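Local coordinates for putative alpha-L-fucosidase (Bacteroides thetaiotaomicron, PDB 4OZO), which probably hydrolyses alpha-L-fucosides as a member of glycoside hydrolase family 29 and holds a thiogalactoside in its pocket, at residues 206-211 against 253-258. Residues are numbered along the deposited sequence; the frame is centred on the assembly and turned at random.
Sequences VRWMGN and ETDVSI. With OTN (2-nitrophenyl 1-thio-beta-D-galactopyranoside), chain E.
Trp208 and Asp255 meet edge to carboxylate beside the galactose ring of OTN. Trp208 NE1 gives a weak, bent hydrogen bond to Asp255 OD1 (2.9 Å, 122°), the ring and carboxylate planes standing 66° apart. With CG anti to the backbone N (chi1 -171°), the indole lies under the sugar, OTN C5 3.4 Å above its plane and over its centre, as in the CH-pi platforms that aromatic residues give sugars; the backbone N atoms of Gly210 and Asn211 lie over the opposite face. Asp255 OD2 lies 2.6 Å from OTN O6, while Asp166, Gly167, Glu212 and Glu232 also hydrogen-bond OTN. Were Trp208 an alanine, the sugar would probably lose its flat platform and Asp255 OD1 the weak bond from the indole N-H. Behind this shell, a water probably bridges Asn211 O and Asp255 O, and Met209 CG packs across Thr254 OG1 (3.5 Å), itself hydrogen-bonded to Ser290. Deeper still, Glu253 N donates a nearly straight bond to Arg207 O (2.9 Å), joining end strands 206-207 and 253-257 where the TIM barrel closes; Trp17 and Trp164 grip the Glu253 carboxylate. The contact thus pairs an apolar platform with a carboxylate near a sugar hydroxyl, consistent with a glycosidase pocket.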
loop_
_atom_site.group_PDB
_atom_site.type_symbol
_atom_site.label_atom_id
_atom_site.label_comp_id
_atom_site.label_asym_id
_atom_site.label_seq_id
_atom_site.Cartn_x
_atom_site.Cartn_y
_atom_site.Cartn_z
ATOM N N VAL A 206 17.823 26.773 -2.024
ATOM C CA VAL A 206 17.145 26.347 -0.806
ATOM C C VAL A 206 18.195 25.934 0.226
ATOM O O VAL A 206 19.293 25.523 -0.136
ATOM C CB VAL A 206 16.101 25.191 -1.064
ATOM C CG1 VAL A 206 14.926 25.689 -1.896
ATOM C CG2 VAL A 206 16.758 23.977 -1.730
ATOM N N ARG A 207 17.855 26.042 1.504
ATOM C CA ARG A 207 18.797 25.771 2.576
ATOM C C ARG A 207 18.431 24.509 3.353
ATOM O O ARG A 207 17.291 24.056 3.332
ATOM C CB ARG A 207 18.812 26.946 3.559
ATOM C CG ARG A 207 17.511 27.111 4.369
ATOM C CD ARG A 207 17.612 28.224 5.387
ATOM N NE ARG A 207 16.628 28.130 6.466
ATOM C CZ ARG A 207 15.503 28.839 6.518
ATOM N NH1 ARG A 207 15.209 29.699 5.549
ATOM N NH2 ARG A 207 14.669 28.693 7.536
ATOM N N TRP A 208 19.401 23.959 4.066
ATOM C CA TRP A 208 19.111 22.944 5.053
ATOM C C TRP A 208 18.411 23.612 6.239
ATOM O O TRP A 208 18.435 24.840 6.365
ATOM C CB TRP A 208 20.404 22.272 5.523
ATOM C CG TRP A 208 20.157 21.077 6.389
ATOM C CD1 TRP A 208 19.121 20.184 6.290
ATOM C CD2 TRP A 208 20.942 20.655 7.501
ATOM N NE1 TRP A 208 19.230 19.227 7.262
ATOM C CE2 TRP A 208 20.337 19.492 8.023
ATOM C CE3 TRP A 208 22.110 21.138 8.101
ATOM C CZ2 TRP A 208 20.859 18.807 9.116
ATOM C CZ3 TRP A 208 22.626 20.456 9.194
ATOM C CH2 TRP A 208 22.001 19.307 9.689
ATOM N N MET A 209 17.809 22.807 7.114
ATOM C CA MET A 209 17.126 23.331 8.291
ATOM C C MET A 209 17.600 22.727 9.615
ATOM O O MET A 209 16.887 22.783 10.615
ATOM C CB MET A 209 15.605 23.219 8.152
ATOM C CG MET A 209 15.111 21.989 7.376
ATOM S SD MET A 209 15.644 20.399 8.037
ATOM C CE MET A 209 14.778 20.322 9.608
ATOM N N GLY A 210 18.801 22.154 9.622
ATOM C CA GLY A 210 19.478 21.876 10.876
ATOM C C GLY A 210 19.339 20.518 11.534
ATOM O O GLY A 210 20.074 20.211 12.472
ATOM N N ASN A 211 18.404 19.701 11.069
ATOM C CA ASN A 211 18.312 18.346 11.586
ATOM C C ASN A 211 17.809 17.377 10.524
ATOM O O ASN A 211 17.437 17.778 9.420
ATOM C CB ASN A 211 17.432 18.275 12.840
ATOM C CG ASN A 211 15.974 18.635 12.556
ATOM O OD1 ASN A 211 15.194 17.810 12.077
ATOM N ND2 ASN A 211 15.604 19.874 12.855
ATOM N N GLU A 253 14.497 23.254 3.171
ATOM C CA GLU A 253 14.099 21.962 2.634
ATOM C C GLU A 253 14.375 20.894 3.675
ATOM O O GLU A 253 15.522 20.701 4.071
ATOM C CB GLU A 253 14.881 21.656 1.365
ATOM C CG GLU A 253 14.388 20.445 0.632
ATOM C CD GLU A 253 15.276 20.086 -0.526
ATOM O OE1 GLU A 253 14.967 20.501 -1.665
ATOM O OE2 GLU A 253 16.287 19.397 -0.292
ATOM N N THR A 254 13.322 20.211 4.122
ATOM C CA THR A 254 13.429 19.253 5.225
ATOM C C THR A 254 13.682 17.828 4.740
ATOM O O THR A 254 12.885 17.275 3.989
ATOM C CB THR A 254 12.153 19.269 6.084
ATOM O OG1 THR A 254 11.960 20.583 6.612
ATOM C CG2 THR A 254 12.262 18.296 7.228
ATOM N N ASP A 255 14.786 17.231 5.174
ATOM C CA ASP A 255 15.171 15.906 4.684
ATOM C C ASP A 255 15.112 14.858 5.781
ATOM O O ASP A 255 15.598 15.069 6.883
ATOM C CB ASP A 255 16.564 15.936 4.030
ATOM C CG ASP A 255 17.677 16.374 4.995
ATOM O OD1 ASP A 255 17.538 17.446 5.640
ATOM O OD2 ASP A 255 18.701 15.647 5.094
ATOM N N VAL A 256 14.502 13.722 5.488
ATOM C CA VAL A 256 14.384 12.668 6.487
ATOM C C VAL A 256 14.305 11.317 5.775
ATOM O O VAL A 256 13.856 11.226 4.627
ATOM C CB VAL A 256 13.153 12.927 7.418
ATOM C CG1 VAL A 256 11.889 13.005 6.610
ATOM C CG2 VAL A 256 13.031 11.886 8.527
ATOM N N SER A 257 14.772 10.265 6.431
ATOM C CA SER A 257 14.619 8.939 5.852
ATOM C C SER A 257 13.415 8.211 6.428
ATOM O O SER A 257 13.098 8.341 7.611
ATOM C CB SER A 257 15.877 8.099 6.044
ATOM O OG SER A 257 15.765 6.868 5.347
ATOM N N ILE A 258 12.762 7.425 5.583
ATOM C CA ILE A 258 11.613 6.648 5.998
ATOM C C ILE A 258 12.094 5.502 6.877
ATOM O O ILE A 258 11.301 4.790 7.512
ATOM C CB ILE A 258 10.821 6.137 4.762
ATOM C CG1 ILE A 258 9.366 5.800 5.126
ATOM C CG2 ILE A 258 11.515 4.967 4.092
ATOM C CD1 ILE A 258 8.474 5.658 3.903
HETATM O "O2'" OTN E . 27.274 14.078 11.834
HETATM N "N1'" OTN E . 26.822 14.882 10.709
HETATM O "O3'" OTN E . 27.722 15.307 9.790
HETATM C "C2'" OTN E . 25.504 15.144 10.630
HETATM C "C3'" OTN E . 24.684 14.686 11.658
HETATM C "C4'" OTN E . 23.319 14.920 11.643
HETATM C "C5'" OTN E . 22.764 15.638 10.598
HETATM C "C6'" OTN E . 23.583 16.113 9.581
HETATM C "C1'" OTN E . 24.957 15.901 9.588
HETATM S S01 OTN E . 25.861 16.523 8.228
HETATM C C1 OTN E . 24.686 17.646 7.481
HETATM O O5 OTN E . 23.649 16.989 6.671
HETATM C C5 OTN E . 22.775 17.979 6.109
HETATM C C6 OTN E . 21.702 17.255 5.294
HETATM O O6 OTN E . 20.968 16.379 6.151
HETATM C C4 OTN E . 23.552 18.940 5.200
HETATM O O4 OTN E . 24.188 18.220 4.139
HETATM C C3 OTN E . 24.607 19.595 6.046
HETATM O O3 OTN E . 25.399 20.554 5.286
HETATM C C2 OTN E . 25.511 18.505 6.590
HETATM O O2 OTN E . 26.477 19.171 7.377
HETATM O O HOH W 1 14.961 16.712 8.784
#